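Local coordinates for protein ApRick protease (Rickettsia conorii, PDB 5C9B) that probably acts as a retropepsin-like aspartic endopeptidase, this chain being the C-terminal protease part of a longer, probably membrane-bound protein, at residues Ile11-Asn16 against Asp122-Asn127; Phe21-Phe26 against Phe34-Gly39. One frame throughout, in Å; residues are numbered along the deposited sequence.

Interaction 1: residues Ile11-Asn16 against Asp122-Asn127; sequences IIIARN and DLLILN
Arg15 and Asp122 close one end of an antiparallel ladder joining strand 11-14 to strand 123-127. CB of Arg15 rests 3.6 Å from the backbone O of Asp122, the same oxygen that accepts a bond from Arg15 N. The chain then runs out extended, with CG anti to the backbone N (chi1 -162°), and bends at chi3 (-68°), which turns the guanidinium back toward the acid. CD lies 3.6 Å from Asp122 OD1, and NE reaches that oxygen at 3.0 Å as a salt bridge. The oxygen sits at the guanidinium edge but is approached from above its own carboxylate plane, and the two planes stand 83° apart. Beyond NE, NH1 bonds to Gly19 O and NH2 to Lys121 O, so three partners fix the rotation of the head; a long, many-handed arginine suits this strand end.

Further along, Ile13 and Leu124 exchange two backbone bonds, as do Ile11 and Leu126, with Ile11 N to Leu126 O at 2.7 Å. Their side chains share one face. Ile13 and Leu124 lie side by side, CD1 to CD2 4.1 Å. On the other face CG1 of Ile12 is 4.2 Å from CG1 of Ile125, while CD2 of Leu123 meets Ala14 CB at 4.1 Å. Aliphatic residues suit both faces, since one packs on Phe21 and Phe117 and the other on Ile12 and Ile125 of the third subunit. In this three-stranded antiparallel sheet the N-terminal strand 2-14 pairs with the C-terminal strand 123-129, and beyond Ile11 and Ile12 a strand of the second subunit continues it across the interface.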
ATOM      1  N   ILE B  11       6.382   9.544  -6.086  1.00 49.32           N
ATOM      2  CA  ILE B  11       7.155  10.506  -6.852  1.00 39.59           C
ATOM      3  C   ILE B  11       8.595  10.196  -6.595  1.00 38.73           C
ATOM      4  O   ILE B  11       8.974  10.052  -5.473  1.00 36.73           O
ATOM      5  CB  ILE B  11       6.942  11.937  -6.346  1.00 41.52           C
ATOM      6  CG1 ILE B  11       5.584  12.410  -6.791  1.00 49.35           C
ATOM      7  CG2 ILE B  11       7.984  12.874  -6.935  1.00 47.44           C
ATOM      8  CD1 ILE B  11       5.054  13.619  -6.061  1.00 59.44           C
ATOM      9  N   ILE B  12       9.415  10.168  -7.643  1.00 48.82           N
ATOM     10  CA  ILE B  12      10.861   9.950  -7.482  1.00 40.49           C
ATOM     11  C   ILE B  12      11.666  11.041  -8.115  1.00 35.71           C
ATOM     12  O   ILE B  12      11.395  11.454  -9.231  1.00 41.33           O
ATOM     13  CB  ILE B  12      11.284   8.640  -8.126  1.00 43.20           C
ATOM     14  CG1 ILE B  12      10.551   7.486  -7.455  1.00 47.49           C
ATOM     15  CG2 ILE B  12      12.793   8.479  -8.069  1.00 43.43           C
ATOM     16  CD1 ILE B  12      10.892   6.160  -8.087  1.00 55.15           C
ATOM     17  N   ILE B  13      12.647  11.529  -7.387  1.00 44.06           N
ATOM     18  CA  ILE B  13      13.491  12.560  -7.897  1.00 46.44           C
ATOM     19  C   ILE B  13      14.941  12.145  -7.841  1.00 48.87           C
ATOM     20  O   ILE B  13      15.413  11.699  -6.822  1.00 48.27           O
ATOM     21  CB  ILE B  13      13.314  13.832  -7.099  1.00 49.12           C
ATOM     22  CG1 ILE B  13      11.865  14.247  -7.129  1.00 50.86           C
ATOM     23  CG2 ILE B  13      14.144  14.957  -7.732  1.00 56.03           C
ATOM     24  CD1 ILE B  13      11.485  14.994  -5.897  1.00 74.39           C
ATOM     25  N   ALA B  14      15.637  12.325  -8.946  1.00 47.34           N
ATOM     26  CA  ALA B  14      17.047  12.027  -9.000  1.00 49.02           C
ATOM     27  C   ALA B  14      17.868  13.259  -8.628  1.00 47.23           C
ATOM     28  O   ALA B  14      17.568  14.399  -9.025  1.00 50.32           O
ATOM     29  CB  ALA B  14      17.415  11.541 -10.394  1.00 50.35           C
ATOM     30  N   ARG B  15      18.932  13.012  -7.896  1.00 43.69           N
ATOM     31  CA  ARG B  15      19.808  14.080  -7.427  1.00 43.70           C
ATOM     32  C   ARG B  15      20.442  14.745  -8.606  1.00 37.85           C
ATOM     33  O   ARG B  15      20.978  14.059  -9.437  1.00 39.20           O
ATOM     34  CB  ARG B  15      20.912  13.480  -6.564  1.00 38.70           C
ATOM     35  CG  ARG B  15      21.587  14.517  -5.697  1.00 58.10           C
ATOM     36  CD  ARG B  15      22.731  13.934  -4.865  1.00 47.47           C
ATOM     37  NE  ARG B  15      22.242  13.019  -3.843  1.00 50.85           N
ATOM     38  CZ  ARG B  15      21.761  13.391  -2.654  1.00 54.73           C
ATOM     39  NH1 ARG B  15      21.676  14.671  -2.309  1.00 50.91           N
ATOM     40  NH2 ARG B  15      21.353  12.473  -1.808  1.00 50.43           N
ATOM     41  N   ASN B  16      20.342  16.053  -8.754  1.00 47.27           N
ATOM     42  CA  ASN B  16      21.011  16.689  -9.895  1.00 46.77           C
ATOM     43  C   ASN B  16      22.534  16.597  -9.670  1.00 51.94           C
ATOM     44  O   ASN B  16      22.977  16.210  -8.609  1.00 52.71           O
ATOM     45  CB  ASN B  16      20.587  18.134 -10.065  1.00 55.68           C
ATOM     46  CG  ASN B  16      19.440  18.290 -11.029  1.00 50.60           C
ATOM     47  OD1 ASN B  16      19.428  19.165 -11.894  1.00 61.17           O
ATOM     48  ND2 ASN B  16      18.462  17.495 -10.852  1.00 45.15           N
ATOM     49  N   ASP B 122      21.035   8.457  -4.643  1.00 63.29           N
ATOM     50  CA  ASP B 122      20.763   9.686  -5.300  1.00 74.45           C
ATOM     51  C   ASP B 122      19.325   9.752  -5.750  1.00 60.29           C
ATOM     52  O   ASP B 122      19.045  10.351  -6.746  1.00 55.02           O
ATOM     53  CB  ASP B 122      21.721   9.802  -6.484  1.00 73.81           C
ATOM     54  CG  ASP B 122      23.180   9.882  -6.026  1.00 93.00           C
ATOM     55  OD1 ASP B 122      23.406  10.398  -4.879  1.00 55.32           O
ATOM     56  OD2 ASP B 122      24.076   9.417  -6.789  1.00 72.08           O
ATOM     57  N   LEU B 123      18.434   9.124  -4.997  1.00 52.15           N
ATOM     58  CA  LEU B 123      17.014   9.138  -5.275  1.00 54.00           C
ATOM     59  C   LEU B 123      16.305   9.563  -4.034  1.00 43.54           C
ATOM     60  O   LEU B 123      16.692   9.153  -2.968  1.00 48.90           O
ATOM     61  CB  LEU B 123      16.514   7.766  -5.659  1.00 54.25           C
ATOM     62  CG  LEU B 123      17.185   7.200  -6.904  1.00 51.44           C
ATOM     63  CD1 LEU B 123      16.561   5.842  -7.098  1.00 51.94           C
ATOM     64  CD2 LEU B 123      17.031   8.079  -8.160  1.00 45.71           C
ATOM     65  N   LEU B 124      15.343  10.466  -4.202  1.00 44.39           N
ATOM     66  CA  LEU B 124      14.424  10.877  -3.178  1.00 41.85           C
ATOM     67  C   LEU B 124      13.081  10.338  -3.573  1.00 45.75           C
ATOM     68  O   LEU B 124      12.551  10.594  -4.697  1.00 46.00           O
ATOM     69  CB  LEU B 124      14.374  12.399  -3.086  1.00 43.86           C
ATOM     70  CG  LEU B 124      13.150  13.021  -2.440  1.00 55.96           C
ATOM     71  CD1 LEU B 124      12.950  12.481  -1.065  1.00 78.88           C
ATOM     72  CD2 LEU B 124      13.325  14.505  -2.311  1.00 71.51           C
ATOM     73  N   ILE B 125      12.497   9.584  -2.664  1.00 45.60           N
ATOM     74  CA  ILE B 125      11.295   8.861  -3.012  1.00 38.61           C
ATOM     75  C   ILE B 125      10.212   9.223  -2.102  1.00 40.61           C
ATOM     76  O   ILE B 125      10.366   9.127  -0.883  1.00 45.09           O
ATOM     77  CB  ILE B 125      11.505   7.360  -2.955  1.00 45.66           C
ATOM     78  CG1 ILE B 125      12.653   6.996  -3.907  1.00 48.42           C
ATOM     79  CG2 ILE B 125      10.209   6.667  -3.378  1.00 47.72           C
ATOM     80  CD1 ILE B 125      13.209   5.587  -3.794  1.00 56.78           C
ATOM     81  N   LEU B 126       9.085   9.596  -2.688  1.00 40.22           N
ATOM     82  CA  LEU B 126       7.962  10.016  -1.901  1.00 44.81           C
ATOM     83  C   LEU B 126       6.744   9.222  -2.241  1.00 43.05           C
ATOM     84  O   LEU B 126       6.404   9.082  -3.410  1.00 60.14           O
ATOM     85  CB  LEU B 126       7.634  11.489  -2.132  1.00 41.81           C
ATOM     86  CG  LEU B 126       8.727  12.467  -1.820  1.00 49.32           C
ATOM     87  CD1 LEU B 126       8.415  13.809  -2.489  1.00 51.54           C
ATOM     88  CD2 LEU B 126       8.854  12.618  -0.317  1.00 52.42           C
ATOM     89  N   ASN B 127       6.034   8.806  -1.200  1.00 44.25           N
ATOM     90  CA  ASN B 127       4.793   8.056  -1.355  1.00 51.71           C
ATOM     91  C   ASN B 127       3.665   8.742  -0.605  1.00 45.20           C
ATOM     92  O   ASN B 127       3.873   9.270   0.473  1.00 50.68           O
ATOM     93  CB  ASN B 127       4.991   6.663  -0.800  1.00 45.81           C
ATOM     94  CG  ASN B 127       5.731   5.752  -1.748  1.00 43.15           C
ATOM     95  OD1 ASN B 127       6.939   5.598  -1.679  1.00 45.97           O
ATOM     96  ND2 ASN B 127       4.982   5.095  -2.606  1.00 56.46           N
TER

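Interaction 2: residues Phe21-Phe26 against Phe34-Gly39; sequences FYINAF and FMVDTG
Tyr22 and Met35, a selenomethionine, lie side by side and point the same way from a non-hydrogen-bonded pair of an antiparallel hairpin. Met35 starts extended, with CG anti to the backbone N (chi1 -171°), so that CG comes 3.5 Å from Tyr22 CE2. A bend at chi3 (68°) then turns only the methyl. SE stands 4.5 Å from the centroid of the ring, 51° off its normal, an oblique Met-aromatic contact, and is 3.5 Å from Tyr22 OH. That hydroxyl is hydrogen-bonded to Asp18, which helps fix the far end of the ring; a flexible, unbranched thioether side chain suits a place alongside the ring.

The next pair, Ile23 and Phe34, is hydrogen-bonded in both directions, and its side chains take the other face. CB of Phe34 is 3.3 Å from Ile23 O, which lies at the edge of the phenyl ring, and CE2 reaches CB of Ala25 at 3.9 Å; the small methyl fits against the edge of the ring. Val36 sends CG2 to CB of Phe21 at 3.9 Å, while its N donates to Phe21 O. The return bond of that pair is replaced by a water, which accepts from Phe21 N at 3.0 Å and donates to Val36 O at 2.6 Å, so the ladder opens here.

Strands 22-27 and 30-36 form a hairpin within the mixed sheet: strand 73-84 runs antiparallel beside the first, strand 104-106 runs parallel beside the second, and Ile13 of strand 2-14 packs on Phe21 and Ile23.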
ATOM      1  N   PHE B  21      18.327  17.942  -4.810  1.00 43.42           N
ATOM      2  CA  PHE B  21      17.065  17.533  -5.387  1.00 44.27           C
ATOM      3  C   PHE B  21      16.231  18.781  -5.667  1.00 43.78           C
ATOM      4  O   PHE B  21      16.188  19.701  -4.848  1.00 40.79           O
ATOM      5  CB  PHE B  21      16.328  16.661  -4.395  1.00 41.89           C
ATOM      6  CG  PHE B  21      17.013  15.365  -4.119  1.00 45.19           C
ATOM      7  CD1 PHE B  21      16.990  14.361  -5.050  1.00 47.34           C
ATOM      8  CD2 PHE B  21      17.668  15.150  -2.918  1.00 45.91           C
ATOM      9  CE1 PHE B  21      17.595  13.155  -4.792  1.00 47.34           C
ATOM     10  CE2 PHE B  21      18.314  13.960  -2.661  1.00 40.93           C
ATOM     11  CZ  PHE B  21      18.263  12.962  -3.603  1.00 51.30           C
ATOM     12  N   TYR B  22      15.582  18.843  -6.813  1.00 37.80           N
ATOM     13  CA  TYR B  22      14.720  19.975  -7.070  1.00 41.95           C
ATOM     14  C   TYR B  22      13.347  19.461  -7.400  1.00 42.26           C
ATOM     15  O   TYR B  22      13.217  18.419  -8.003  1.00 53.48           O
ATOM     16  CB  TYR B  22      15.232  20.755  -8.248  1.00 39.15           C
ATOM     17  CG  TYR B  22      16.560  21.359  -8.032  1.00 37.69           C
ATOM     18  CD1 TYR B  22      17.735  20.649  -8.291  1.00 41.45           C
ATOM     19  CD2 TYR B  22      16.667  22.681  -7.625  1.00 42.84           C
ATOM     20  CE1 TYR B  22      18.980  21.235  -8.100  1.00 39.15           C
ATOM     21  CE2 TYR B  22      17.905  23.240  -7.427  1.00 43.38           C
ATOM     22  CZ  TYR B  22      19.048  22.515  -7.686  1.00 35.73           C
ATOM     23  OH  TYR B  22      20.250  23.158  -7.484  1.00 38.33           O
ATOM     24  N   ILE B  23      12.320  20.184  -6.988  1.00 50.33           N
ATOM     25  CA  ILE B  23      10.929  19.733  -7.210  1.00 53.48           C
ATOM     26  C   ILE B  23      10.035  20.935  -7.213  1.00 49.55           C
ATOM     27  O   ILE B  23      10.288  21.909  -6.494  1.00 56.53           O
ATOM     28  CB  ILE B  23      10.453  18.710  -6.137  1.00 67.49           C
ATOM     29  CG1 ILE B  23       9.048  18.131  -6.441  1.00 90.36           C
ATOM     30  CG2 ILE B  23      10.468  19.296  -4.745  1.00 51.64           C
ATOM     31  CD1 ILE B  23       8.978  17.032  -7.524  1.00 73.92           C
ATOM     32  N   ASN B  24       9.013  20.850  -8.039  1.00 55.13           N
ATOM     33  CA  ASN B  24       8.020  21.891  -8.232  1.00 55.85           C
ATOM     34  C   ASN B  24       6.761  21.580  -7.490  1.00 50.99           C
ATOM     35  O   ASN B  24       6.490  20.455  -7.152  1.00 54.94           O
ATOM     36  CB  ASN B  24       7.746  21.995  -9.699  1.00 66.26           C
ATOM     37  CG  ASN B  24       8.973  22.493 -10.459  1.00 60.76           C
ATOM     38  OD1 ASN B  24       9.897  23.064  -9.875  1.00 93.37           O
ATOM     39  ND2 ASN B  24       8.985  22.278 -11.750  1.00 71.21           N
ATOM     40  N   ALA B  25       6.032  22.595  -7.130  1.00 45.51           N
ATOM     41  CA  ALA B  25       4.810  22.377  -6.419  1.00 45.44           C
ATOM     42  C   ALA B  25       3.876  23.411  -6.847  1.00 46.82           C
ATOM     43  O   ALA B  25       4.300  24.449  -7.364  1.00 56.81           O
ATOM     44  CB  ALA B  25       5.030  22.548  -4.937  1.00 51.02           C
ATOM     45  N   PHE B  26       2.601  23.166  -6.594  1.00 45.92           N
ATOM     46  CA  PHE B  26       1.632  24.239  -6.686  1.00 48.09           C
ATOM     47  C   PHE B  26       1.298  24.677  -5.294  1.00 53.73           C
ATOM     48  O   PHE B  26       0.834  23.883  -4.481  1.00 55.35           O
ATOM     49  CB  PHE B  26       0.375  23.781  -7.356  1.00 47.74           C
ATOM     50  CG  PHE B  26       0.563  23.498  -8.782  1.00 57.61           C
ATOM     51  CD1 PHE B  26       0.414  24.513  -9.720  1.00 54.91           C
ATOM     52  CD2 PHE B  26       0.893  22.218  -9.195  1.00 69.92           C
ATOM     53  CE1 PHE B  26       0.588  24.244 -11.071  1.00 58.14           C
ATOM     54  CE2 PHE B  26       1.065  21.938 -10.519  1.00 73.91           C
ATOM     55  CZ  PHE B  26       0.922  22.952 -11.459  1.00 77.88           C
ATOM     56  N   PHE B  34      11.291  24.497  -6.082  1.00 43.25           N
ATOM     57  CA  PHE B  34      12.008  24.392  -4.853  1.00 39.20           C
ATOM     58  C   PHE B  34      13.285  23.607  -4.985  1.00 45.69           C
ATOM     59  O   PHE B  34      13.392  22.681  -5.815  1.00 43.66           O
ATOM     60  CB  PHE B  34      11.141  23.668  -3.822  1.00 40.20           C
ATOM     61  CG  PHE B  34       9.974  24.470  -3.350  1.00 39.93           C
ATOM     62  CD1 PHE B  34      10.110  25.400  -2.359  1.00 40.71           C
ATOM     63  CD2 PHE B  34       8.742  24.273  -3.876  1.00 43.32           C
ATOM     64  CE1 PHE B  34       9.037  26.151  -1.935  1.00 38.75           C
ATOM     65  CE2 PHE B  34       7.651  24.992  -3.417  1.00 51.76           C
ATOM     66  CZ  PHE B  34       7.799  25.917  -2.443  1.00 39.63           C
HETATM   67  N   MSE B  35      14.222  23.915  -4.097  1.00 39.91           N
HETATM   68  CA  MSE B  35      15.333  23.049  -3.881  1.00 41.15           C
HETATM   69  C   MSE B  35      15.107  22.434  -2.534  1.00 45.87           C
HETATM   70  O   MSE B  35      14.746  23.111  -1.627  1.00 45.57           O
HETATM   71  CB  MSE B  35      16.580  23.905  -3.920  1.00 39.43           C
HETATM   72  CG  MSE B  35      17.806  23.018  -3.910  1.00 50.79           C
HETATM   73 SE   MSE B  35      19.476  24.050  -4.180  1.00 59.82          SE
HETATM   74  CE  MSE B  35      19.547  25.093  -2.512  1.00 72.15           C
ATOM     75  N   VAL B  36      15.360  21.139  -2.388  1.00 42.71           N
ATOM     76  CA  VAL B  36      15.148  20.467  -1.121  1.00 41.80           C
ATOM     77  C   VAL B  36      16.302  20.746  -0.197  1.00 49.36           C
ATOM     78  O   VAL B  36      17.460  20.675  -0.635  1.00 42.11           O
ATOM     79  CB  VAL B  36      15.077  18.932  -1.320  1.00 46.46           C
ATOM     80  CG1 VAL B  36      15.189  18.173   0.017  1.00 47.03           C
ATOM     81  CG2 VAL B  36      13.789  18.553  -2.045  1.00 50.28           C
ATOM     82  N   ASP B  37      15.985  21.020   1.070  1.00 44.95           N
ATOM     83  CA  ASP B  37      16.987  21.251   2.107  1.00 45.41           C
ATOM     84  C   ASP B  37      16.629  20.416   3.370  1.00 48.12           C
ATOM     85  O   ASP B  37      15.685  20.721   4.073  1.00 53.53           O
ATOM     86  CB  ASP B  37      17.124  22.753   2.415  1.00 50.38           C
ATOM     87  CG  ASP B  37      18.292  23.063   3.430  1.00 53.60           C
ATOM     88  OD1 ASP B  37      19.050  22.125   3.791  1.00 80.82           O
ATOM     89  OD2 ASP B  37      18.449  24.240   3.853  1.00 71.70           O
ATOM     90  N   THR B  38      17.365  19.325   3.577  1.00 52.93           N
ATOM     91  CA  THR B  38      17.223  18.422   4.727  1.00 61.00           C
ATOM     92  C   THR B  38      17.595  19.098   6.039  1.00 56.10           C
ATOM     93  O   THR B  38      17.155  18.681   7.124  1.00 77.54           O
ATOM     94  CB  THR B  38      18.153  17.213   4.589  1.00 57.47           C
ATOM     95  OG1 THR B  38      19.472  17.657   4.205  1.00 70.47           O
ATOM     96  CG2 THR B  38      17.645  16.294   3.571  1.00 66.61           C
ATOM     97  N   GLY B  39      18.435  20.116   5.944  1.00 52.36           N
ATOM     98  CA  GLY B  39      18.766  20.943   7.119  1.00 59.81           C
ATOM     99  C   GLY B  39      17.575  21.734   7.617  1.00 61.51           C
ATOM    100  O   GLY B  39      17.419  21.911   8.819  1.00 86.09           O
TER
HETATM  101  O   HOH W   1      18.775  18.877  -1.953  1.00 48.02           O

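In the fold
Interaction 2 is nested inside the long chain loop that interaction 1 closes, and their centres lie about 11 Å apart. Phe21 joins them: its CE1 is 3.3 Å from Ile13 O and 3.6 Å from Leu124 N, so the ring packs against the backbone of the terminal-strand sheet. Beside it, Ile13 CG2 meets Tyr22 O at 3.6 Å. This packing of Phe21 and Tyr22 on Ile13 and Leu124 ties the sheet of interaction 1 to the hairpin of interaction 2. Just after that hairpin, Asp37-Thr38-Gly39 matches the Asp-Thr-Gly signature of aspartic proteases, and Asp37 OD1 accepts from Gly39 N in an Asx turn; Asp37 is probably the active-site aspartate, as in retropepsins. Both contacts also touch the second subunit.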